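Putative sugar ABC transporter, substrate-binding protein (Clostridium phytofermentans, PDB 4WZZ) binds L-rhamnose in the cleft between its two lobes and probably delivers sugar to a membrane ABC importer. Local coordinates at residues 55-60 with 312-317; 102-107 with 127-132; 158-163 with 194-199; 226-231 with 256-261; 281-284 with 290-293. All coordinates share one frame; numbering follows the deposited sequence.

Overall arrangement
Contacts 1 and 2 belong to the lobe built on the sheet containing strand 56-60 and contacts 3, 4 and 5 to the other lobe, contact 3 being nearest the centre of the chain and beside the sugar. Contact 1 uses strand 56-60 itself, and contact 2 joins helices that cover the sheet; they touch through Ile-60 and Ile-104. Contacts 4 and 5 meet where Tyr-282 and Ser-290 pack on helix 249-261, and are buried, the others partly buried. Contacts 1, 2 and 4 join elements mainly by packed carbon atoms, without a cross-segment hydrogen bond. Contact 3 adds a CH-pi interaction and a bridging water, and contact 5 depends on backbone hydrogen bonds.

Contact 1 of 5, residues 55-60 with 312-317; sequences ATYAII and SLVNGT
In the alpha/beta lobe of this type I periplasmic binding protein, the beginning of strand 56-60 meets the C-terminal part of helix 299-315, with Val-314 facing Ala-55 and Tyr-57. Both methyls of Val-314 take part: CG1 reaches Ala-55 CB at 3.9 Å, and CG2 approaches the phenol ring at an oblique angle, 3.6 Å from Tyr-57 CE2. Tyr-57 and Val-314 come at each other from opposite directions, and the far end of the phenol is included in the packing: Tyr-57 OH lies 3.6 Å from Val-314 CB. With its CG anti to the carbonyl carbon (chi1 -60°), Tyr-57 carries its ring across to the helix, although the side chain does not leave the backbone in that direction. Tyr-57 OH hydrogen-bonds Thr-53 OG1, just ahead of the strand in sequence, which probably limits how far the ring end can move. Around the pair, strands 86-90 and 114-117 flank strand 56-60 in parallel. Cys-114 touches both Tyr-57 and Val-314, so the helix end packs against two neighbouring strands, and Asn-315 ND2 bonds to Ala-52 O in the segment leading into the sheet.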
# COMPACT_ATOMS: atom_id res chain seq x y z
N ALA A 55 19.26 -1.20 -18.65
CA ALA A 55 18.77 -2.50 -18.22
C ALA A 55 17.26 -2.60 -18.36
O ALA A 55 16.58 -1.62 -18.67
CB ALA A 55 19.19 -2.75 -16.77
N THR A 56 16.75 -3.80 -18.12
CA THR A 56 15.32 -4.07 -18.23
C THR A 56 14.75 -4.39 -16.85
O THR A 56 15.26 -5.24 -16.13
CB THR A 56 15.08 -5.22 -19.19
OG1 THR A 56 15.53 -4.84 -20.50
CG2 THR A 56 13.59 -5.58 -19.25
N TYR A 57 13.68 -3.69 -16.49
CA TYR A 57 13.14 -3.75 -15.14
C TYR A 57 11.69 -4.16 -15.19
O TYR A 57 10.89 -3.50 -15.85
CB TYR A 57 13.21 -2.38 -14.49
CG TYR A 57 14.60 -1.81 -14.38
CD1 TYR A 57 15.23 -1.25 -15.49
CD2 TYR A 57 15.27 -1.81 -13.17
CE1 TYR A 57 16.48 -0.72 -15.39
CE2 TYR A 57 16.53 -1.29 -13.06
CZ TYR A 57 17.14 -0.74 -14.17
OH TYR A 57 18.42 -0.23 -14.03
N ALA A 58 11.35 -5.27 -14.52
CA ALA A 58 9.96 -5.73 -14.40
C ALA A 58 9.34 -5.26 -13.10
O ALA A 58 9.90 -5.51 -12.02
CB ALA A 58 9.92 -7.24 -14.41
N ILE A 59 8.18 -4.61 -13.18
CA ILE A 59 7.43 -4.34 -11.97
C ILE A 59 6.19 -5.21 -12.00
O ILE A 59 5.47 -5.26 -12.99
CB ILE A 59 7.05 -2.84 -11.80
CG1 ILE A 59 6.26 -2.67 -10.48
CG2 ILE A 59 6.31 -2.32 -13.04
CD1 ILE A 59 6.10 -1.24 -10.03
N ILE A 60 5.99 -5.92 -10.90
CA ILE A 60 4.86 -6.81 -10.74
C ILE A 60 4.03 -6.27 -9.61
O ILE A 60 4.44 -6.32 -8.45
CB ILE A 60 5.32 -8.24 -10.42
CG1 ILE A 60 6.18 -8.77 -11.56
CG2 ILE A 60 4.10 -9.13 -10.24
CD1 ILE A 60 6.89 -10.10 -11.25
N SER A 312 19.70 1.77 -8.80
CA SER A 312 20.86 1.82 -7.91
C SER A 312 21.41 0.43 -7.61
O SER A 312 22.62 0.24 -7.56
CB SER A 312 20.52 2.57 -6.63
OG SER A 312 20.25 3.93 -6.91
N LEU A 313 20.51 -0.54 -7.41
CA LEU A 313 20.90 -1.94 -7.32
C LEU A 313 21.58 -2.46 -8.58
O LEU A 313 22.61 -3.15 -8.50
CB LEU A 313 19.69 -2.82 -7.02
CG LEU A 313 19.06 -2.75 -5.62
CD1 LEU A 313 17.75 -3.51 -5.60
CD2 LEU A 313 20.00 -3.28 -4.54
N VAL A 314 21.02 -2.15 -9.75
CA VAL A 314 21.59 -2.64 -11.00
C VAL A 314 22.96 -2.02 -11.27
O VAL A 314 23.87 -2.68 -11.78
CB VAL A 314 20.64 -2.37 -12.20
CG1 VAL A 314 21.35 -2.63 -13.55
CG2 VAL A 314 19.37 -3.21 -12.09
N ASN A 315 23.10 -0.74 -10.95
CA ASN A 315 24.35 -0.03 -11.20
C ASN A 315 25.36 -0.22 -10.07
O ASN A 315 26.51 0.21 -10.17
CB ASN A 315 24.10 1.46 -11.45
CG ASN A 315 23.52 1.73 -12.83
OD1 ASN A 315 23.43 0.83 -13.67
ND2 ASN A 315 23.15 2.98 -13.08
N GLY A 316 24.92 -0.86 -8.98
CA GLY A 316 25.78 -1.22 -7.88
C GLY A 316 26.07 -0.08 -6.92
O GLY A 316 26.99 -0.18 -6.10
N THR A 317 25.30 1.00 -7.01
CA THR A 317 25.44 2.16 -6.13
C THR A 317 24.97 1.84 -4.70
O THR A 317 25.40 2.47 -3.73
CB THR A 317 24.63 3.36 -6.70
OG1 THR A 317 25.30 3.90 -7.84
CG2 THR A 317 24.46 4.47 -5.66

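Contact 2 of 5, residues 102-107 with 127-132; sequences TCINNA and PALTEA
Ile-104 overlaps Ala-128 and Leu-129 with two different branches. Its CG2 methyl sits 3.7 Å from Ala-128 CB, and the same methyl approaches the backbone of that residue, with Ile-104 CG2 3.9 Å from Ala-128 O. The other branch ends at CD1, which lies 3.9 Å from Leu-129 CD2. The Ile-104 and Leu-129 side chains cross at about a right angle, and Leu-129 CD2 also lies 4.0 Å from Ile-104 CG2. This split follows from chi1 of -65°: CG2 is anti to the backbone N, and CG1, which carries CD1, is anti to the carbonyl carbon. At the solvent edge, Asn-105 brings OD1 to 4.1 Å from Ala-128 CB, an approach without a hydrogen bond. The helix segments run almost in the same direction, 10° apart with a closest axis approach of 9.6 Å, as expected for neighbouring helices of successive beta-alpha-beta crossovers. Both lie over the parallel part of the mixed sheet: Ile-104 also touches Ile-60 and Ile-117, while Ala-132 touches Ile-115. The CA atoms of Ile-104 and Ala-128 are 6.6 Å apart, a spacing compatible with the short alanine side chain. With no polar bond across the interface, the pairing rests on the fit of methyl groups, with Ile-104 and Leu-129 buried and Ala-128 nearer solvent, beside the amide of Asn-105.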
# COMPACT_ATOMS: atom_id res chain seq x y z
N THR A 102 3.12 -16.75 -11.55
CA THR A 102 3.08 -16.82 -13.00
C THR A 102 3.80 -15.61 -13.60
O THR A 102 4.57 -15.75 -14.54
CB THR A 102 1.63 -16.88 -13.49
OG1 THR A 102 1.03 -18.07 -12.99
CG2 THR A 102 1.56 -16.88 -15.01
N CYS A 103 3.57 -14.43 -13.03
CA CYS A 103 4.23 -13.22 -13.53
C CYS A 103 5.73 -13.24 -13.25
O CYS A 103 6.52 -12.79 -14.07
CB CYS A 103 3.60 -11.95 -12.93
SG CYS A 103 1.87 -11.70 -13.36
N ILE A 104 6.13 -13.72 -12.08
CA ILE A 104 7.56 -13.79 -11.79
C ILE A 104 8.22 -14.67 -12.80
O ILE A 104 9.29 -14.36 -13.34
CB ILE A 104 7.82 -14.34 -10.39
CG1 ILE A 104 7.25 -13.36 -9.36
CG2 ILE A 104 9.32 -14.57 -10.19
CD1 ILE A 104 6.97 -13.98 -8.02
N ASN A 105 7.59 -15.81 -13.06
CA ASN A 105 8.15 -16.75 -14.01
C ASN A 105 8.25 -16.17 -15.42
O ASN A 105 9.21 -16.45 -16.13
CB ASN A 105 7.38 -18.07 -14.00
CG ASN A 105 7.60 -18.87 -12.71
OD1 ASN A 105 8.65 -18.73 -12.06
ND2 ASN A 105 6.62 -19.69 -12.34
N ASN A 106 7.28 -15.35 -15.81
CA ASN A 106 7.32 -14.67 -17.10
C ASN A 106 8.50 -13.70 -17.14
O ASN A 106 9.21 -13.62 -18.14
CB ASN A 106 6.02 -13.91 -17.38
CG ASN A 106 4.89 -14.80 -17.87
OD1 ASN A 106 5.08 -16.00 -18.11
ND2 ASN A 106 3.72 -14.21 -18.04
N ALA A 107 8.70 -12.96 -16.05
CA ALA A 107 9.80 -12.00 -16.00
C ALA A 107 11.14 -12.71 -16.14
O ALA A 107 12.01 -12.28 -16.91
CB ALA A 107 9.76 -11.19 -14.72
N PRO A 127 10.27 -19.18 -3.42
CA PRO A 127 10.98 -20.03 -4.39
C PRO A 127 11.18 -19.37 -5.76
O PRO A 127 12.28 -19.45 -6.31
CB PRO A 127 10.06 -21.25 -4.51
CG PRO A 127 9.35 -21.31 -3.21
CD PRO A 127 9.15 -19.88 -2.78
N ALA A 128 10.15 -18.72 -6.30
CA ALA A 128 10.29 -18.12 -7.62
C ALA A 128 11.28 -16.96 -7.59
O ALA A 128 12.08 -16.79 -8.53
CB ALA A 128 8.94 -17.67 -8.13
N LEU A 129 11.24 -16.17 -6.52
CA LEU A 129 12.12 -15.02 -6.41
C LEU A 129 13.56 -15.45 -6.15
O LEU A 129 14.51 -14.78 -6.58
CB LEU A 129 11.64 -14.06 -5.32
CG LEU A 129 10.31 -13.38 -5.64
CD1 LEU A 129 9.86 -12.51 -4.47
CD2 LEU A 129 10.41 -12.57 -6.95
N THR A 130 13.72 -16.55 -5.43
CA THR A 130 15.05 -17.11 -5.24
C THR A 130 15.60 -17.59 -6.58
O THR A 130 16.78 -17.38 -6.88
CB THR A 130 15.03 -18.25 -4.22
OG1 THR A 130 14.64 -17.73 -2.95
CG2 THR A 130 16.42 -18.88 -4.07
N GLU A 131 14.76 -18.23 -7.38
CA GLU A 131 15.16 -18.67 -8.72
C GLU A 131 15.59 -17.46 -9.55
O GLU A 131 16.55 -17.53 -10.31
CB GLU A 131 14.02 -19.43 -9.42
CG GLU A 131 14.32 -19.82 -10.87
CD GLU A 131 15.53 -20.76 -11.02
OE1 GLU A 131 16.04 -21.28 -10.00
OE2 GLU A 131 15.99 -20.96 -12.17
N ALA A 132 14.85 -16.36 -9.43
CA ALA A 132 15.22 -15.12 -10.12
C ALA A 132 16.61 -14.69 -9.68
O ALA A 132 17.47 -14.36 -10.51
CB ALA A 132 14.20 -14.01 -9.83

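Contact 3 of 5, residues 158-163 with 194-199; sequences AGTTQI and NAWIDG
Ile-163 and Trp-196 bring together the first turn of helix 160-174 and helix 191-203, in the second lobe of the type I periplasmic binding protein fold (the one with strand 179-185) and beside its sugar cleft. The aromatic interaction is a CH-pi contact. Ile-163 CG2 lies over one face of the indole, 3.8 Å from the centroid of the five-membered ring and 14° off its normal; Trp-196 CD1, at 3.7 Å from this methyl, is the nearest ring atom. The isoleucine places CG2 there because this methyl is anti to the backbone N (chi1 -70°). Trp-196 belongs to the rhamnose pocket, its side chain about 4 Å from the bound sugar, and it also touches Gln-157 and Leu-273 of that pocket. Ile-163 thus packs on a residue that contacts the ligand.

Van der Waals contact continues through the Thr-160 methyl, whose CG2 stands 3.9 Å from Ala-195 CB and 3.6 Å from Ala-195 O; the same methyl meets the indole obliquely.

Two polar links complete the contact. Gly-159 is the N-cap of helix 160-174, and its N donates to Gln-162 OE1 at 2.9 Å, a side chain at N3 accepting from the N-cap N-H. This bond is bent, 142° at the hydrogen. A water in the plane of the indole, at its edge, ties the segments together: it accepts from Trp-196 NE1 at 2.8 Å and donates to Ala-158 O at 2.8 Å.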
# COMPACT_ATOMS: atom_id res chain seq x y z
N ALA A 158 5.33 4.37 3.80
CA ALA A 158 5.37 5.13 5.05
C ALA A 158 5.76 4.18 6.14
O ALA A 158 5.73 2.97 5.95
CB ALA A 158 4.01 5.77 5.34
N GLY A 159 6.18 4.69 7.30
CA GLY A 159 6.43 3.80 8.41
C GLY A 159 5.17 3.00 8.75
O GLY A 159 4.07 3.54 8.86
N THR A 160 5.33 1.70 8.93
CA THR A 160 4.19 0.84 9.28
C THR A 160 3.47 1.38 10.51
O THR A 160 2.24 1.50 10.55
CB THR A 160 4.66 -0.58 9.52
OG1 THR A 160 5.32 -1.06 8.34
CG2 THR A 160 3.50 -1.47 9.84
N THR A 161 4.25 1.75 11.53
CA THR A 161 3.67 2.33 12.73
C THR A 161 2.95 3.64 12.49
O THR A 161 1.93 3.93 13.12
CB THR A 161 4.78 2.56 13.75
OG1 THR A 161 5.39 1.30 14.05
CG2 THR A 161 4.25 3.17 15.03
N GLN A 162 3.50 4.47 11.61
CA GLN A 162 2.88 5.75 11.33
C GLN A 162 1.47 5.57 10.76
O GLN A 162 0.55 6.30 11.10
CB GLN A 162 3.75 6.52 10.35
CG GLN A 162 5.12 6.88 10.90
CD GLN A 162 5.92 7.66 9.88
OE1 GLN A 162 6.09 7.23 8.73
NE2 GLN A 162 6.38 8.83 10.28
N ILE A 163 1.31 4.59 9.89
CA ILE A 163 -0.00 4.31 9.29
C ILE A 163 -0.94 3.78 10.38
O ILE A 163 -2.06 4.22 10.50
CB ILE A 163 0.13 3.29 8.17
CG1 ILE A 163 0.86 3.91 6.98
CG2 ILE A 163 -1.25 2.74 7.77
CD1 ILE A 163 0.06 4.99 6.27
N ASN A 194 -1.62 -6.75 6.43
CA ASN A 194 -1.42 -7.51 7.65
C ASN A 194 -0.50 -6.77 8.63
O ASN A 194 -0.71 -6.82 9.86
CB ASN A 194 -0.89 -8.90 7.33
CG ASN A 194 -1.97 -9.81 6.76
OD1 ASN A 194 -3.17 -9.51 6.85
ND2 ASN A 194 -1.56 -10.92 6.18
N ALA A 195 0.52 -6.08 8.11
CA ALA A 195 1.42 -5.29 8.95
C ALA A 195 0.71 -4.09 9.58
O ALA A 195 0.92 -3.79 10.77
CB ALA A 195 2.65 -4.85 8.16
N TRP A 196 -0.12 -3.41 8.79
CA TRP A 196 -0.88 -2.29 9.32
C TRP A 196 -1.87 -2.75 10.37
O TRP A 196 -2.07 -2.07 11.38
CB TRP A 196 -1.61 -1.54 8.20
CG TRP A 196 -0.65 -0.94 7.21
CD1 TRP A 196 0.58 -0.42 7.47
CD2 TRP A 196 -0.85 -0.82 5.80
NE1 TRP A 196 1.17 0.02 6.30
CE2 TRP A 196 0.30 -0.22 5.26
CE3 TRP A 196 -1.89 -1.18 4.95
CZ2 TRP A 196 0.43 0.05 3.88
CZ3 TRP A 196 -1.76 -0.91 3.61
CH2 TRP A 196 -0.62 -0.31 3.09
N ILE A 197 -2.52 -3.87 10.12
CA ILE A 197 -3.51 -4.40 11.06
C ILE A 197 -2.82 -4.84 12.35
O ILE A 197 -3.28 -4.55 13.45
CB ILE A 197 -4.32 -5.53 10.44
CG1 ILE A 197 -5.19 -4.98 9.32
CG2 ILE A 197 -5.23 -6.19 11.51
CD1 ILE A 197 -5.69 -6.05 8.34
N ASP A 198 -1.67 -5.51 12.22
CA ASP A 198 -0.92 -5.87 13.42
C ASP A 198 -0.49 -4.62 14.16
O ASP A 198 -0.53 -4.58 15.40
CB ASP A 198 0.29 -6.70 13.05
CG ASP A 198 -0.07 -8.14 12.70
OD1 ASP A 198 -1.20 -8.58 13.06
OD2 ASP A 198 0.76 -8.82 12.07
N GLY A 199 -0.06 -3.61 13.42
CA GLY A 199 0.31 -2.34 14.01
C GLY A 199 -0.85 -1.72 14.77
O GLY A 199 -0.67 -1.19 15.88
O HOH W 1 3.72 1.04 5.69

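Contact 4 of 5, residues 226-231 with 256-261; sequences ASCDQT and AKVLQD
Helices 224-237 and 249-261 come close enough at Cys-228 and Val-258 for their CA atoms to lie 6.2 Å apart. Val-258 points into the interface and uses both methyls. CG2 is 3.7 Å from Cys-228 CB, and Cys-228 SG stays alongside at 3.9 Å from this same methyl. CG1 meets the methyl of Thr-231, with Thr-231 CG2 to Val-258 CG1 at 3.7 Å; the two side chains slide past each other in opposite directions. Chi1 of Val-258 is 171°, which sets CG1 anti to the backbone N and CG2 anti to the carbonyl carbon, one methyl for each partner.

Thr-231 shows its methyl to the neighbour because its hydroxyl is turned back on its own helix. OG1 donates to Ser-227 O at 2.9 Å, from the face of the carbonyl plane opposite to that used by Thr-231 N, so two donors grip that oxygen and the hydroxyl is satisfied. On helix 249-261, Lys-257 NZ forms a salt bridge with Asp-261 OD2 at 2.7 Å, through the syn lone pair, one turn apart. Thr-231 also touches Leu-184 on strand 179-185 of the parallel sheet below. Consecutive helices either side of strand 243-246 in sequence, joined through carbon-to-carbon contacts of Val-258 with Cys-228 and the Thr-231 methyl over such a sheet, are the arrangement of repeated beta-alpha-beta crossovers in a Rossmann-like lobe.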
# COMPACT_ATOMS: atom_id res chain seq x y z
N ALA A 226 -16.29 -7.95 -4.08
CA ALA A 226 -16.05 -8.63 -2.82
C ALA A 226 -16.01 -7.62 -1.67
O ALA A 226 -16.51 -7.88 -0.58
CB ALA A 226 -14.75 -9.41 -2.88
N SER A 227 -15.44 -6.45 -1.91
CA SER A 227 -15.35 -5.45 -0.85
C SER A 227 -16.72 -4.86 -0.52
O SER A 227 -17.03 -4.63 0.65
CB SER A 227 -14.36 -4.36 -1.22
OG SER A 227 -13.06 -4.89 -1.30
N CYS A 228 -17.56 -4.67 -1.53
CA CYS A 228 -18.95 -4.25 -1.28
C CYS A 228 -19.68 -5.30 -0.46
O CYS A 228 -20.37 -4.98 0.53
CB CYS A 228 -19.71 -4.00 -2.59
SG CYS A 228 -19.18 -2.50 -3.48
N ASP A 229 -19.54 -6.56 -0.87
CA ASP A 229 -20.21 -7.66 -0.18
C ASP A 229 -19.77 -7.77 1.28
O ASP A 229 -20.59 -7.98 2.17
CB ASP A 229 -19.96 -8.99 -0.90
CG ASP A 229 -20.63 -9.07 -2.29
OD1 ASP A 229 -21.48 -8.22 -2.63
OD2 ASP A 229 -20.30 -10.01 -3.04
N GLN A 230 -18.48 -7.61 1.54
CA GLN A 230 -17.97 -7.67 2.91
C GLN A 230 -18.41 -6.47 3.73
O GLN A 230 -18.61 -6.59 4.93
CB GLN A 230 -16.45 -7.84 2.94
CG GLN A 230 -16.00 -9.21 2.44
CD GLN A 230 -16.64 -10.36 3.19
OE1 GLN A 230 -16.66 -10.38 4.41
NE2 GLN A 230 -17.20 -11.30 2.45
N THR A 231 -18.57 -5.31 3.11
CA THR A 231 -19.12 -4.16 3.83
C THR A 231 -20.53 -4.49 4.30
O THR A 231 -20.88 -4.20 5.44
CB THR A 231 -19.12 -2.87 2.97
OG1 THR A 231 -17.78 -2.58 2.58
CG2 THR A 231 -19.66 -1.68 3.77
N ALA A 256 -17.44 2.99 0.88
CA ALA A 256 -18.10 4.29 0.74
C ALA A 256 -19.35 4.21 -0.12
O ALA A 256 -20.40 4.82 0.19
CB ALA A 256 -17.13 5.30 0.16
N LYS A 257 -19.25 3.47 -1.21
CA LYS A 257 -20.36 3.29 -2.13
C LYS A 257 -21.54 2.61 -1.44
O LYS A 257 -22.67 3.06 -1.55
CB LYS A 257 -19.92 2.48 -3.36
CG LYS A 257 -21.03 2.20 -4.36
CD LYS A 257 -21.68 3.47 -4.91
CE LYS A 257 -22.38 3.25 -6.26
NZ LYS A 257 -23.48 2.25 -6.21
N VAL A 258 -21.25 1.56 -0.69
CA VAL A 258 -22.26 0.84 0.06
C VAL A 258 -22.91 1.73 1.12
O VAL A 258 -24.13 1.78 1.23
CB VAL A 258 -21.67 -0.45 0.71
CG1 VAL A 258 -22.66 -1.10 1.67
CG2 VAL A 258 -21.23 -1.45 -0.36
N LEU A 259 -22.11 2.46 1.90
CA LEU A 259 -22.69 3.30 2.95
C LEU A 259 -23.55 4.40 2.34
O LEU A 259 -24.60 4.75 2.89
CB LEU A 259 -21.60 3.92 3.82
CG LEU A 259 -20.75 2.94 4.63
CD1 LEU A 259 -19.70 3.73 5.39
CD2 LEU A 259 -21.62 2.09 5.57
N GLN A 260 -23.13 4.93 1.20
CA GLN A 260 -23.94 5.94 0.52
C GLN A 260 -25.25 5.34 0.03
O GLN A 260 -26.34 5.90 0.23
CB GLN A 260 -23.18 6.57 -0.64
CG GLN A 260 -23.90 7.72 -1.31
CD GLN A 260 -23.10 8.28 -2.47
OE1 GLN A 260 -22.45 9.32 -2.36
NE2 GLN A 260 -23.11 7.58 -3.59
N ASP A 261 -25.16 4.19 -0.63
CA ASP A 261 -26.37 3.56 -1.18
C ASP A 261 -27.37 3.22 -0.09
O ASP A 261 -28.58 3.31 -0.30
CB ASP A 261 -26.03 2.30 -1.97
CG ASP A 261 -25.40 2.60 -3.33
OD1 ASP A 261 -25.43 3.76 -3.79
OD2 ASP A 261 -24.87 1.64 -3.93

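Contact 5 of 5, residues 281-284 with 290-293; sequences DYIG and SCPY
Cys-291 is held to the backbone of residues 282-284 by two hydrogen bonds. Its N donates to Tyr-282 O at 3.2 Å, nearly in line with the carbonyl (C=O...N angle 162°). Its O accepts from Gly-284 N at 3.0 Å, with the donor lying 37° out of the carbonyl plane. That oxygen also draws a CA-H contact, Ile-283 CA to Cys-291 O at 3.1 Å, and a second such contact joins Pro-292 CA to Gly-284 O at 3.5 Å. Beside the backbone, Ile-283 CG1 packs on Cys-291 SG at 3.8 Å; the sulfur is anti to its backbone N (chi1 -180°), which lays it next to the isoleucine. The two bonds flank Ile-283 in the pattern of a single parallel beta bridge, with CA atoms of Ile-283 and Cys-291 4.8 Å apart, and it draws together two parts of the loop that runs from helix 276-279 to strand 294-296. Further out, the Tyr-282 ring lies on Ala-256, Lys-257 and Gln-260 of helix 249-261, and Ser-290 on Leu-259. Ile-283 touches Pro-361. Toward helix 160-174, Pro-292 meets Ile-174, and Tyr-293 bonds through OH to Asp-173 OD2 while its ring forms a cation-pi pair with Lys-358.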
# COMPACT_ATOMS: atom_id res chain seq x y z
N ASP A 281 -15.69 12.59 -3.47
CA ASP A 281 -17.12 12.88 -3.29
C ASP A 281 -17.68 12.28 -2.00
O ASP A 281 -18.84 12.58 -1.65
CB ASP A 281 -17.92 12.39 -4.48
CG ASP A 281 -17.51 13.05 -5.79
OD1 ASP A 281 -16.89 14.15 -5.76
OD2 ASP A 281 -17.82 12.47 -6.85
N TYR A 282 -16.90 11.45 -1.31
CA TYR A 282 -17.36 10.82 -0.08
C TYR A 282 -16.79 11.46 1.16
O TYR A 282 -17.11 11.06 2.28
CB TYR A 282 -16.97 9.36 -0.04
CG TYR A 282 -17.53 8.55 -1.15
CD1 TYR A 282 -18.89 8.29 -1.23
CD2 TYR A 282 -16.70 7.98 -2.10
CE1 TYR A 282 -19.40 7.52 -2.22
CE2 TYR A 282 -17.21 7.21 -3.10
CZ TYR A 282 -18.55 6.97 -3.15
OH TYR A 282 -19.04 6.18 -4.15
N ILE A 283 -15.92 12.44 0.96
CA ILE A 283 -15.25 13.07 2.07
C ILE A 283 -15.96 14.36 2.46
O ILE A 283 -16.23 15.21 1.62
CB ILE A 283 -13.77 13.30 1.75
CG1 ILE A 283 -13.06 11.93 1.77
CG2 ILE A 283 -13.13 14.31 2.71
CD1 ILE A 283 -11.63 11.97 1.27
N GLY A 284 -16.27 14.46 3.75
CA GLY A 284 -16.98 15.61 4.28
C GLY A 284 -17.20 15.45 5.77
O GLY A 284 -17.28 14.34 6.28
N SER A 290 -19.68 9.86 4.48
CA SER A 290 -19.26 8.85 5.46
C SER A 290 -17.83 9.03 5.93
O SER A 290 -17.50 8.55 7.00
CB SER A 290 -19.39 7.43 4.89
OG SER A 290 -18.49 7.27 3.82
N CYS A 291 -16.99 9.72 5.17
CA CYS A 291 -15.57 9.77 5.49
C CYS A 291 -15.10 11.18 5.84
O CYS A 291 -14.95 12.04 4.98
CB CYS A 291 -14.78 9.26 4.28
SG CYS A 291 -12.98 9.26 4.50
N PRO A 292 -14.84 11.42 7.13
CA PRO A 292 -14.40 12.75 7.54
C PRO A 292 -12.98 13.04 7.10
O PRO A 292 -12.64 14.20 6.86
CB PRO A 292 -14.47 12.70 9.07
CG PRO A 292 -15.24 11.46 9.38
CD PRO A 292 -15.05 10.52 8.27
N TYR A 293 -12.18 11.98 6.98
CA TYR A 293 -10.81 12.07 6.50
C TYR A 293 -10.21 10.69 6.41
O TYR A 293 -10.73 9.72 6.99
CB TYR A 293 -9.93 12.99 7.36
CG TYR A 293 -9.84 12.66 8.84
CD1 TYR A 293 -10.74 13.20 9.75
CD2 TYR A 293 -8.82 11.84 9.33
CE1 TYR A 293 -10.65 12.93 11.10
CE2 TYR A 293 -8.72 11.58 10.71
CZ TYR A 293 -9.64 12.12 11.58
OH TYR A 293 -9.58 11.87 12.94